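Local coordinates for kojibiose phosphorylase (Gut metagenome, PDB 6W0P), which belongs to glycoside hydrolase family 65, whose members join an N-terminal beta domain to a helical catalytic barrel and a small C-terminal beta domain, at residues E101-L105 and N106-F110; Q312-R315 and Y316-Q320; Y443-E446 and M447-I451; S572-Y576 and D577-R581. All coordinates share one frame; numbering follows the deposited sequence.

Contact 1. Residues E101-L105 and N106-F110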
loop_
_atom_site.group_PDB
_atom_site.type_symbol
_atom_site.label_atom_id
_atom_site.label_comp_id
_atom_site.label_asym_id
_atom_site.label_seq_id
_atom_site.Cartn_x
_atom_site.Cartn_y
_atom_site.Cartn_z
ATOM N N GLU A 101 -34.865 -17.653 35.026
ATOM C CA GLU A 101 -34.853 -16.581 33.984
ATOM C C GLU A 101 -33.676 -15.641 34.262
ATOM O O GLU A 101 -33.613 -15.090 35.388
ATOM C CB GLU A 101 -36.171 -15.808 33.954
ATOM C CG GLU A 101 -36.160 -14.657 32.969
ATOM C CD GLU A 101 -37.397 -13.774 32.988
ATOM O OE1 GLU A 101 -37.383 -12.751 32.271
ATOM O OE2 GLU A 101 -38.366 -14.102 33.718
ATOM N N GLU A 102 -32.749 -15.517 33.307
ATOM C CA GLU A 102 -31.565 -14.625 33.441
ATOM C C GLU A 102 -31.949 -13.218 32.967
ATOM O O GLU A 102 -32.556 -13.096 31.890
ATOM C CB GLU A 102 -30.329 -15.104 32.675
ATOM C CG GLU A 102 -29.095 -14.296 33.070
ATOM C CD GLU A 102 -27.771 -14.645 32.409
ATOM O OE1 GLU A 102 -27.723 -15.660 31.664
ATOM O OE2 GLU A 102 -26.778 -13.918 32.664
ATOM N N LEU A 103 -31.587 -12.197 33.733
ATOM C CA LEU A 103 -31.743 -10.783 33.297
ATOM C C LEU A 103 -30.877 -10.535 32.048
ATOM O O LEU A 103 -29.639 -10.705 32.109
ATOM C CB LEU A 103 -31.373 -9.836 34.441
ATOM C CG LEU A 103 -31.538 -8.346 34.148
ATOM C CD1 LEU A 103 -32.979 -7.983 33.835
ATOM C CD2 LEU A 103 -31.052 -7.526 35.323
ATOM N N ASP A 104 -31.535 -10.171 30.950
ATOM C CA ASP A 104 -30.917 -9.765 29.664
ATOM C C ASP A 104 -31.938 -8.896 28.930
ATOM O O ASP A 104 -33.003 -9.456 28.549
ATOM C CB ASP A 104 -30.537 -10.996 28.831
ATOM C CG ASP A 104 -29.973 -10.644 27.461
ATOM O OD1 ASP A 104 -29.809 -9.438 27.202
ATOM O OD2 ASP A 104 -29.703 -11.579 26.672
ATOM N N LEU A 105 -31.670 -7.597 28.765
ATOM C CA LEU A 105 -32.704 -6.630 28.287
ATOM C C LEU A 105 -32.989 -6.839 26.796
ATOM O O LEU A 105 -33.979 -6.306 26.338
ATOM C CB LEU A 105 -32.265 -5.195 28.573
ATOM C CG LEU A 105 -32.204 -4.797 30.050
ATOM C CD1 LEU A 105 -31.969 -3.295 30.183
ATOM C CD2 LEU A 105 -33.457 -5.210 30.797
ATOM N N ASN A 106 -32.165 -7.598 26.071
ATOM C CA ASN A 106 -32.430 -7.996 24.658
ATOM C C ASN A 106 -33.501 -9.106 24.605
ATOM O O ASN A 106 -34.085 -9.270 23.538
ATOM C CB ASN A 106 -31.148 -8.439 23.946
ATOM C CG ASN A 106 -31.317 -8.644 22.451
ATOM O OD1 ASN A 106 -31.703 -7.724 21.733
ATOM N ND2 ASN A 106 -31.036 -9.852 21.976
ATOM N N LYS A 107 -33.770 -9.811 25.708
ATOM C CA LYS A 107 -34.740 -10.944 25.761
ATOM C C LYS A 107 -35.918 -10.647 26.698
ATOM O O LYS A 107 -37.039 -10.908 26.301
ATOM C CB LYS A 107 -34.017 -12.234 26.165
ATOM C CG LYS A 107 -33.121 -12.812 25.076
ATOM C CD LYS A 107 -32.401 -14.092 25.471
ATOM C CE LYS A 107 -31.370 -14.505 24.434
ATOM N NZ LYS A 107 -30.727 -15.802 24.768
ATOM N N VAL A 108 -35.693 -10.117 27.895
ATOM C CA VAL A 108 -36.728 -10.122 28.976
ATOM C C VAL A 108 -37.719 -8.971 28.764
ATOM O O VAL A 108 -37.494 -8.139 27.886
ATOM C CB VAL A 108 -36.076 -10.088 30.374
ATOM C CG1 VAL A 108 -35.123 -11.269 30.573
ATOM C CG2 VAL A 108 -35.374 -8.761 30.649
ATOM N N LYS A 109 -38.813 -8.965 29.531
ATOM C CA LYS A 109 -39.788 -7.846 29.574
ATOM C C LYS A 109 -39.337 -6.884 30.681
ATOM O O LYS A 109 -38.994 -7.348 31.797
ATOM C CB LYS A 109 -41.223 -8.346 29.789
ATOM C CG LYS A 109 -41.955 -8.721 28.508
ATOM C CD LYS A 109 -42.771 -9.989 28.619
ATOM C CE LYS A 109 -43.116 -10.581 27.266
ATOM N NZ LYS A 109 -44.095 -11.688 27.400
ATOM N N PHE A 110 -39.287 -5.594 30.365
ATOM C CA PHE A 110 -38.840 -4.535 31.307
ATOM C C PHE A 110 -39.610 -3.264 30.974
ATOM O O PHE A 110 -40.146 -3.188 29.877
ATOM C CB PHE A 110 -37.318 -4.378 31.259
ATOM C CG PHE A 110 -36.794 -3.877 29.945
ATOM C CD1 PHE A 110 -36.558 -4.746 28.895
ATOM C CD2 PHE A 110 -36.525 -2.527 29.762
ATOM C CE1 PHE A 110 -36.073 -4.273 27.683
ATOM C CE2 PHE A 110 -36.044 -2.054 28.553
ATOM C CZ PHE A 110 -35.801 -2.932 27.521
#
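Leu105 lays its CD2 methyl over one face of the Phe110 ring, offset toward the rim. The carbon is 4.0 Å from the ring centroid and 25° off the ring normal, which fits a CH-pi contact. Phe110 has its CG between backbone N and carbonyl carbon (chi1 65°), which places the ring beside Leu105, with Phe110 CE1 3.2 Å from Leu105 O. CD2 of Leu105 also meets CG2 of Val108 at 4.0 Å. That same methyl of Val108 is approached by Leu103 CD1, the two side chains crossing at about a right angle, while its CG1 lies against Glu102 O and the carboxylate of Glu101. Glu101 OE1 is hydrogen-bonded to Trp130 NE1 and OE2 to Thr132 OG1, both on strand 123-132. The loop leads from strand 101-102, at the margin of a five-stranded antiparallel sheet, into strand 109-118 of the large ten-stranded sheet, within the family 65 N-terminal domain. Its bend is held by Asp104 O, which accepts from Val108 N at 2.8 Å, nearly along the C=O axis. Lys107 N reaches the same oxygen at 3.0 Å, standing 49° out of the carbonyl plane. Asn106 N donates to Asp104 OD1 (3.2 Å) from above the carboxylate plane, forming an Asx turn. The other oxygen, OD2, bonds to Ser51, which also receives ND2 of Asn106.

Contact 2. Residues Q312-R315 and Y316-Q320; sequences QGIR and YCLFQ
Tyr316 sets its CB against two carbonyl oxygens of the preceding turn, 3.3 Å from Gly313 O and 3.4 Å from Gln312 O. Backbone hydrogen bonds supply the regular part of the contact: Tyr316, Cys317, Leu318 and Phe319 each donate N-H to the carbonyl four residues back. The bond from Cys317 N to Gly313 O measures 2.8 Å. This i to i+4 pattern identifies an alpha helix, here the middle of helix 308-324 of this family 65 protein. Every residue that touches across the two segments is buried, as the surroundings bear out: Ile314, Cys317 and Leu318 pack on helix 666-680, while Gln312 and Tyr316 touch strand 15-19.

Apolar contacts within the turn are lighter. Ile314 CG1 reaches Leu318 CG, and Ile314 CD1 reaches Cys317 CB, both pairs at 4.4 Å. Leu318 CG, anti to its carbonyl carbon (chi1 -60°), has its nearest contact across the turn with Ile314 O, at 3.2 Å, Ile314 CG1 being farther off; the branch point is thus pressed to the backbone.

Polar ends are served mainly from outside the turn. Tyr316 OH bonds to Ile32 O and receives a weak bond from Gln320 NE2 (3.3 Å); CG of Gln320 lies over one face of the phenol ring, near its rim. The guanidinium of Arg315 forms a salt bridge with Asp301, and Gln312 NE2 bonds to the carbonyl oxygens of Glu10 and Arg15.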
loop_
_atom_site.group_PDB
_atom_site.type_symbol
_atom_site.label_atom_id
_atom_site.label_comp_id
_atom_site.label_asym_id
_atom_site.label_seq_id
_atom_site.Cartn_x
_atom_site.Cartn_y
_atom_site.Cartn_z
ATOM N N GLN A 312 -25.777 21.947 27.303
ATOM C CA GLN A 312 -25.546 20.512 27.606
ATOM C C GLN A 312 -24.296 20.063 26.860
ATOM O O GLN A 312 -23.440 19.439 27.488
ATOM C CB GLN A 312 -26.727 19.624 27.213
ATOM C CG GLN A 312 -26.486 18.140 27.477
ATOM C CD GLN A 312 -27.714 17.335 27.111
ATOM O OE1 GLN A 312 -28.267 17.498 26.019
ATOM N NE2 GLN A 312 -28.175 16.483 28.030
ATOM N N GLY A 313 -24.207 20.349 25.566
ATOM C CA GLY A 313 -23.080 19.903 24.727
ATOM C C GLY A 313 -21.758 20.364 25.300
ATOM O O GLY A 313 -20.872 19.485 25.588
ATOM N N ILE A 314 -21.578 21.674 25.479
ATOM C CA ILE A 314 -20.251 22.180 25.930
ATOM C C ILE A 314 -19.879 21.536 27.278
ATOM O O ILE A 314 -18.688 21.234 27.489
ATOM C CB ILE A 314 -20.172 23.714 25.995
ATOM C CG1 ILE A 314 -18.722 24.149 26.156
ATOM C CG2 ILE A 314 -21.050 24.311 27.089
ATOM C CD1 ILE A 314 -17.793 23.543 25.141
ATOM N N ARG A 315 -20.836 21.361 28.181
ATOM C CA ARG A 315 -20.509 20.825 29.522
ATOM C C ARG A 315 -20.196 19.333 29.372
ATOM O O ARG A 315 -19.253 18.847 30.016
ATOM C CB ARG A 315 -21.617 21.159 30.520
ATOM C CG ARG A 315 -21.117 21.027 31.948
ATOM C CD ARG A 315 -22.140 21.500 32.942
ATOM N NE ARG A 315 -22.063 22.931 33.142
ATOM C CZ ARG A 315 -23.060 23.795 33.003
ATOM N NH1 ARG A 315 -24.264 23.399 32.597
ATOM N NH2 ARG A 315 -22.823 25.073 33.259
ATOM N N TYR A 316 -20.881 18.655 28.452
ATOM C CA TYR A 316 -20.545 17.252 28.138
ATOM C C TYR A 316 -19.090 17.204 27.655
ATOM O O TYR A 316 -18.317 16.329 28.135
ATOM C CB TYR A 316 -21.543 16.646 27.139
ATOM C CG TYR A 316 -21.174 15.245 26.739
ATOM C CD1 TYR A 316 -21.393 14.173 27.588
ATOM C CD2 TYR A 316 -20.533 15.001 25.543
ATOM C CE1 TYR A 316 -21.013 12.889 27.237
ATOM C CE2 TYR A 316 -20.171 13.723 25.165
ATOM C CZ TYR A 316 -20.398 12.662 26.020
ATOM O OH TYR A 316 -19.994 11.418 25.646
ATOM N N CYS A 317 -18.733 18.069 26.691
ATOM C CA CYS A 317 -17.366 18.143 26.092
ATOM C C CYS A 317 -16.319 18.407 27.187
ATOM O O CYS A 317 -15.322 17.674 27.244
ATOM C CB CYS A 317 -17.270 19.220 25.012
ATOM S SG CYS A 317 -18.220 18.830 23.518
ATOM N N LEU A 318 -16.537 19.388 28.059
ATOM C CA LEU A 318 -15.608 19.661 29.182
ATOM C C LEU A 318 -15.493 18.397 30.066
ATOM O O LEU A 318 -14.362 18.050 30.480
ATOM C CB LEU A 318 -16.058 20.888 29.978
ATOM C CG LEU A 318 -16.125 22.187 29.173
ATOM C CD1 LEU A 318 -16.335 23.386 30.080
ATOM C CD2 LEU A 318 -14.877 22.388 28.325
ATOM N N PHE A 319 -16.612 17.727 30.324
ATOM C CA PHE A 319 -16.646 16.511 31.172
ATOM C C PHE A 319 -15.696 15.459 30.600
ATOM O O PHE A 319 -14.877 14.912 31.368
ATOM C CB PHE A 319 -18.079 16.009 31.335
ATOM C CG PHE A 319 -18.168 14.721 32.110
ATOM C CD1 PHE A 319 -18.177 14.738 33.491
ATOM C CD2 PHE A 319 -18.194 13.508 31.455
ATOM C CE1 PHE A 319 -18.229 13.555 34.206
ATOM C CE2 PHE A 319 -18.270 12.326 32.171
ATOM C CZ PHE A 319 -18.277 12.349 33.541
ATOM N N GLN A 320 -15.799 15.174 29.300
ATOM C CA GLN A 320 -14.956 14.158 28.606
ATOM C C GLN A 320 -13.477 14.584 28.549
ATOM O O GLN A 320 -12.590 13.692 28.541
ATOM C CB GLN A 320 -15.502 13.878 27.203
ATOM C CG GLN A 320 -16.839 13.146 27.205
ATOM C CD GLN A 320 -16.772 11.799 27.898
ATOM O OE1 GLN A 320 -15.697 11.261 28.195
ATOM N NE2 GLN A 320 -17.938 11.239 28.168
#

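Contact 3. Residues Y443-E446 and M447-I451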
loop_
_atom_site.group_PDB
_atom_site.type_symbol
_atom_site.label_atom_id
_atom_site.label_comp_id
_atom_site.label_asym_id
_atom_site.label_seq_id
_atom_site.Cartn_x
_atom_site.Cartn_y
_atom_site.Cartn_z
ATOM N N TYR A 443 14.426 18.751 30.235
ATOM C CA TYR A 443 13.701 17.956 29.200
ATOM C C TYR A 443 13.625 18.670 27.844
ATOM O O TYR A 443 13.987 18.072 26.827
ATOM C CB TYR A 443 12.305 17.608 29.710
ATOM C CG TYR A 443 12.319 16.861 31.014
ATOM C CD1 TYR A 443 12.855 15.587 31.084
ATOM C CD2 TYR A 443 11.856 17.442 32.185
ATOM C CE1 TYR A 443 12.908 14.889 32.279
ATOM C CE2 TYR A 443 11.891 16.752 33.387
ATOM C CZ TYR A 443 12.419 15.473 33.432
ATOM O OH TYR A 443 12.455 14.770 34.601
ATOM N N GLY A 444 13.139 19.910 27.831
ATOM C CA GLY A 444 12.740 20.644 26.614
ATOM C C GLY A 444 13.844 20.724 25.585
ATOM O O GLY A 444 13.620 20.322 24.443
ATOM N N ILE A 445 15.001 21.228 25.986
ATOM C CA ILE A 445 16.166 21.454 25.088
ATOM C C ILE A 445 16.500 20.132 24.398
ATOM O O ILE A 445 16.620 20.132 23.178
ATOM C CB ILE A 445 17.343 22.033 25.888
ATOM C CG1 ILE A 445 16.941 23.336 26.580
ATOM C CG2 ILE A 445 18.575 22.204 24.999
ATOM C CD1 ILE A 445 17.957 23.846 27.586
ATOM N N GLU A 446 16.606 19.040 25.157
ATOM C CA GLU A 446 16.943 17.708 24.604
ATOM C C GLU A 446 15.958 17.351 23.475
ATOM O O GLU A 446 16.434 16.981 22.373
ATOM C CB GLU A 446 16.942 16.636 25.689
ATOM C CG GLU A 446 17.535 15.334 25.177
ATOM C CD GLU A 446 17.431 14.167 26.129
ATOM O OE1 GLU A 446 17.190 14.415 27.322
ATOM O OE2 GLU A 446 17.571 13.011 25.669
ATOM N N MET A 447 14.651 17.466 23.743
ATOM C CA MET A 447 13.559 17.164 22.778
ATOM C C MET A 447 13.704 18.047 21.543
ATOM O O MET A 447 13.481 17.525 20.438
ATOM C CB MET A 447 12.180 17.415 23.386
ATOM C CG MET A 447 11.871 16.476 24.506
ATOM S SD MET A 447 10.394 16.958 25.370
ATOM C CE MET A 447 9.177 16.106 24.362
ATOM N N LEU A 448 14.049 19.323 21.727
ATOM C CA LEU A 448 14.139 20.298 20.609
ATOM C C LEU A 448 15.369 19.981 19.734
ATOM O O LEU A 448 15.277 20.143 18.475
ATOM C CB LEU A 448 14.216 21.716 21.169
ATOM C CG LEU A 448 12.951 22.245 21.848
ATOM C CD1 LEU A 448 13.178 23.677 22.321
ATOM C CD2 LEU A 448 11.741 22.188 20.912
ATOM N N VAL A 449 16.491 19.569 20.346
ATOM C CA VAL A 449 17.744 19.261 19.593
ATOM C C VAL A 449 17.484 17.994 18.779
ATOM O O VAL A 449 17.812 17.975 17.588
ATOM C CB VAL A 449 18.967 19.142 20.528
ATOM C CG1 VAL A 449 20.153 18.457 19.851
ATOM C CG2 VAL A 449 19.370 20.506 21.060
ATOM N N GLU A 450 16.882 16.983 19.408
ATOM C CA GLU A 450 16.587 15.694 18.734
ATOM C C GLU A 450 15.632 15.934 17.558
ATOM O O GLU A 450 15.907 15.371 16.485
ATOM C CB GLU A 450 16.030 14.654 19.712
ATOM C CG GLU A 450 17.038 14.217 20.767
ATOM C CD GLU A 450 18.271 13.465 20.279
ATOM O OE1 GLU A 450 18.341 13.144 19.072
ATOM O OE2 GLU A 450 19.180 13.237 21.111
ATOM N N ILE A 451 14.562 16.728 17.735
ATOM C CA ILE A 451 13.575 16.987 16.642
ATOM C C ILE A 451 14.280 17.753 15.527
ATOM O O ILE A 451 14.120 17.362 14.359
ATOM C CB ILE A 451 12.319 17.728 17.129
ATOM C CG1 ILE A 451 11.492 16.869 18.088
ATOM C CG2 ILE A 451 11.488 18.211 15.951
ATOM C CD1 ILE A 451 10.590 17.685 18.970
HETATM O O HOH W 1 18.292 11.807 23.535
#
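Leu448 presses its CG to within 3.3 Å of Gly444 O, one turn back along alpha helix 437-458 in the catalytic domain of this family 65 protein. Four successive i to i+4 bonds, in which Met447, Leu448, Val449 and Glu450 donate N-H, define the helical turn; Val449 N to Ile445 O is 2.9 Å. The tight part is where side-chain carbons meet carbonyl oxygens, as Leu448 does. Met447 likewise starts with CG beside its backbone N (chi1 -66°), which brings CG to 3.5 Å from Tyr443 O; the chain then bends at chi3 and is covered by helices 365-376 and 418-434. Ile445 and Val449 pack on helix 513-518, and the methyl pair between them, Ile445 CG2 to Val449 CG2, is light at 4.4 Å.

The looser part is the hydrated, polar side of the turn, still buried, where a water bridges the carboxylates of Glu446 and Glu450. The carboxylates do not meet, their OE2 atoms being 4.8 Å apart. Two like charges this close would probably repel, an effect the water and nearby lysines should moderate. Lys453 forms a salt bridge with Glu450 OE1; Lys517 with Glu446 OE2 and Lys383 with Glu450 OE2 are long, weak ion pairs. Glu446 OE1 bonds to Tyr376 OH. The bridging water donates to Glu446 OE2 at 2.6 Å and to Glu450 OE2 at 3.0 Å.

Contact 4. Residues S572-Y576 and D577-R581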
loop_
_atom_site.group_PDB
_atom_site.type_symbol
_atom_site.label_atom_id
_atom_site.label_comp_id
_atom_site.label_asym_id
_atom_site.label_seq_id
_atom_site.Cartn_x
_atom_site.Cartn_y
_atom_site.Cartn_z
ATOM N N SER A 572 -15.049 6.161 -0.620
ATOM C CA SER A 572 -16.021 5.073 -0.894
ATOM C C SER A 572 -16.585 5.174 -2.311
ATOM O O SER A 572 -17.191 4.173 -2.754
ATOM C CB SER A 572 -17.145 5.075 0.113
ATOM O OG SER A 572 -16.636 4.904 1.426
ATOM N N HIS A 573 -16.446 6.320 -2.984
ATOM C CA HIS A 573 -17.093 6.544 -4.306
ATOM C C HIS A 573 -16.064 6.846 -5.410
ATOM O O HIS A 573 -16.343 6.461 -6.543
ATOM C CB HIS A 573 -18.260 7.549 -4.179
ATOM C CG HIS A 573 -19.438 6.975 -3.444
ATOM N ND1 HIS A 573 -19.493 6.920 -2.052
ATOM C CD2 HIS A 573 -20.571 6.380 -3.888
ATOM C CE1 HIS A 573 -20.617 6.341 -1.679
ATOM N NE2 HIS A 573 -21.298 6.010 -2.786
ATOM N N TRP A 574 -14.916 7.449 -5.103
ATOM C CA TRP A 574 -13.865 7.829 -6.091
ATOM C C TRP A 574 -12.749 6.780 -6.115
ATOM O O TRP A 574 -12.434 6.243 -5.064
ATOM C CB TRP A 574 -13.302 9.226 -5.774
ATOM C CG TRP A 574 -14.231 10.342 -6.130
ATOM C CD1 TRP A 574 -15.570 10.228 -6.345
ATOM C CD2 TRP A 574 -13.920 11.741 -6.296
ATOM N NE1 TRP A 574 -16.109 11.441 -6.655
ATOM C CE2 TRP A 574 -15.131 12.392 -6.620
ATOM C CE3 TRP A 574 -12.744 12.507 -6.236
ATOM C CZ2 TRP A 574 -15.202 13.755 -6.885
ATOM C CZ3 TRP A 574 -12.819 13.855 -6.498
ATOM C CH2 TRP A 574 -14.032 14.469 -6.803
ATOM N N SER A 575 -12.191 6.493 -7.291
ATOM C CA SER A 575 -10.949 5.704 -7.451
ATOM C C SER A 575 -9.885 6.290 -6.518
ATOM O O SER A 575 -9.749 7.498 -6.439
ATOM C CB SER A 575 -10.478 5.690 -8.876
ATOM O OG SER A 575 -9.535 4.658 -9.089
ATOM N N TYR A 576 -9.129 5.441 -5.861
ATOM C CA TYR A 576 -8.117 5.823 -4.854
ATOM C C TYR A 576 -7.306 7.061 -5.280
ATOM O O TYR A 576 -7.214 7.996 -4.477
ATOM C CB TYR A 576 -7.153 4.674 -4.574
ATOM C CG TYR A 576 -6.146 5.079 -3.529
ATOM C CD1 TYR A 576 -6.586 5.503 -2.286
ATOM C CD2 TYR A 576 -4.795 5.163 -3.803
ATOM C CE1 TYR A 576 -5.700 5.920 -1.314
ATOM C CE2 TYR A 576 -3.891 5.589 -2.837
ATOM C CZ TYR A 576 -4.347 5.940 -1.582
ATOM O OH TYR A 576 -3.514 6.354 -0.587
ATOM N N ASP A 577 -6.700 7.063 -6.469
ATOM C CA ASP A 577 -5.741 8.148 -6.843
ATOM C C ASP A 577 -6.463 9.483 -7.094
ATOM O O ASP A 577 -5.802 10.540 -7.010
ATOM C CB ASP A 577 -4.891 7.768 -8.050
ATOM C CG ASP A 577 -5.634 7.892 -9.361
ATOM O OD1 ASP A 577 -6.365 6.950 -9.719
ATOM O OD2 ASP A 577 -5.462 8.936 -10.018
ATOM N N ARG A 578 -7.755 9.468 -7.414
ATOM C CA ARG A 578 -8.379 10.665 -8.039
ATOM C C ARG A 578 -8.346 11.886 -7.108
ATOM O O ARG A 578 -8.087 12.999 -7.606
ATOM C CB ARG A 578 -9.795 10.352 -8.491
ATOM C CG ARG A 578 -10.529 11.552 -9.056
ATOM C CD ARG A 578 -11.937 11.073 -9.289
ATOM N NE ARG A 578 -12.844 12.131 -9.670
ATOM C CZ ARG A 578 -14.129 11.942 -9.860
ATOM N NH1 ARG A 578 -14.644 10.733 -9.694
ATOM N NH2 ARG A 578 -14.875 12.952 -10.270
ATOM N N ILE A 579 -8.596 11.728 -5.817
ATOM C CA ILE A 579 -8.623 12.892 -4.883
ATOM C C ILE A 579 -7.269 13.634 -4.875
ATOM O O ILE A 579 -7.267 14.832 -4.594
ATOM C CB ILE A 579 -9.048 12.485 -3.460
ATOM C CG1 ILE A 579 -9.368 13.723 -2.604
ATOM C CG2 ILE A 579 -7.988 11.601 -2.797
ATOM C CD1 ILE A 579 -10.429 14.653 -3.183
ATOM N N TYR A 580 -6.148 12.984 -5.167
ATOM C CA TYR A 580 -4.800 13.599 -5.038
ATOM C C TYR A 580 -4.532 14.609 -6.157
ATOM O O TYR A 580 -3.712 15.534 -5.941
ATOM C CB TYR A 580 -3.703 12.540 -5.027
ATOM C CG TYR A 580 -3.706 11.678 -3.795
ATOM C CD1 TYR A 580 -3.381 12.206 -2.563
ATOM C CD2 TYR A 580 -3.973 10.328 -3.869
ATOM C CE1 TYR A 580 -3.346 11.422 -1.427
ATOM C CE2 TYR A 580 -3.934 9.520 -2.746
ATOM C CZ TYR A 580 -3.626 10.071 -1.518
ATOM O OH TYR A 580 -3.635 9.295 -0.399
ATOM N N ARG A 581 -5.194 14.458 -7.309
ATOM C CA ARG A 581 -4.791 15.205 -8.534
ATOM C C ARG A 581 -5.807 16.312 -8.825
ATOM O O ARG A 581 -6.024 16.606 -10.020
ATOM C CB ARG A 581 -4.548 14.240 -9.699
ATOM C CG ARG A 581 -5.686 13.299 -10.016
ATOM C CD ARG A 581 -5.276 12.295 -11.079
ATOM N NE ARG A 581 -6.328 11.315 -11.315
ATOM C CZ ARG A 581 -7.386 11.469 -12.124
ATOM N NH1 ARG A 581 -7.562 12.591 -12.814
ATOM N NH2 ARG A 581 -8.282 10.487 -12.228
HETATM O O HOH W 2 -6.616 4.763 -8.424
HETATM O O HOH W 3 -10.074 9.615 -4.480
#
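Arg578 has its CG anti to the backbone N (chi1 176°) and stays extended to NE, while Trp574 has CG anti to its carbonyl carbon; together these torsions lay the guanidinium flat on the indole. Arg578 CZ stands 3.5 Å from the centroid of the six-membered ring of Trp574, close to its normal, and the planes are 3° apart, which satisfies both stacking and cation-pi geometry. The aliphatic part follows the same face, with Arg578 CD 3.5 Å from Trp574 CE3. Trp574 NE1 bonds to Glu567 OE2, which helps fix the indole.

A second aromatic pair is T-shaped: the edge of Tyr580 is directed to the face of Tyr576, with planes at 77°. Tyr576 OH and Tyr580 OH are 2.9 Å apart, and Gln411 bonds weakly to the former.

The backbone carrying both pairs turns into the 3-10 segment 578-580. Arg578 N donates to Ser575 O at 3.0 Å, and a water spans Ser575 O and Ile579 N. Another water links Ser575 OG to Asp577 N and OD1; OG also bonds to Glu388 O of the second subunit. Asp577 OD2 receives Arg581 NE in a salt bridge of 2.8 Å.

This catalytic-domain loop lies at the dimer interface, where Trp410 of the second subunit meets Tyr576 edge-to-face. One face of the indole thus carries a cation that is also paired, through Arg578 NH1, with Asp390 of the second subunit, so stacking probably helps to hold the guanidinium in the orientation that Asp390 meets.

The four contacts follow one another along the chain without overlap, and none touches another. Contact 1 lies in the N-terminal beta domain. Contact 2, on helix 308-324, is deeply placed, about 13 Å from the chain centre, and its centre is about 33 Å from that of contact 1. Contacts 3 and 4 both belong to the catalytic domain, about 39 Å apart between centres, the former on helix 437-458 and the latter in a loop before helix 590-596. Contacts 1 and 3 lie on opposite sides of the chain centre. Contact 4 alone meets the second subunit, so of the four only the 572-581 loop takes part in the subunit interface.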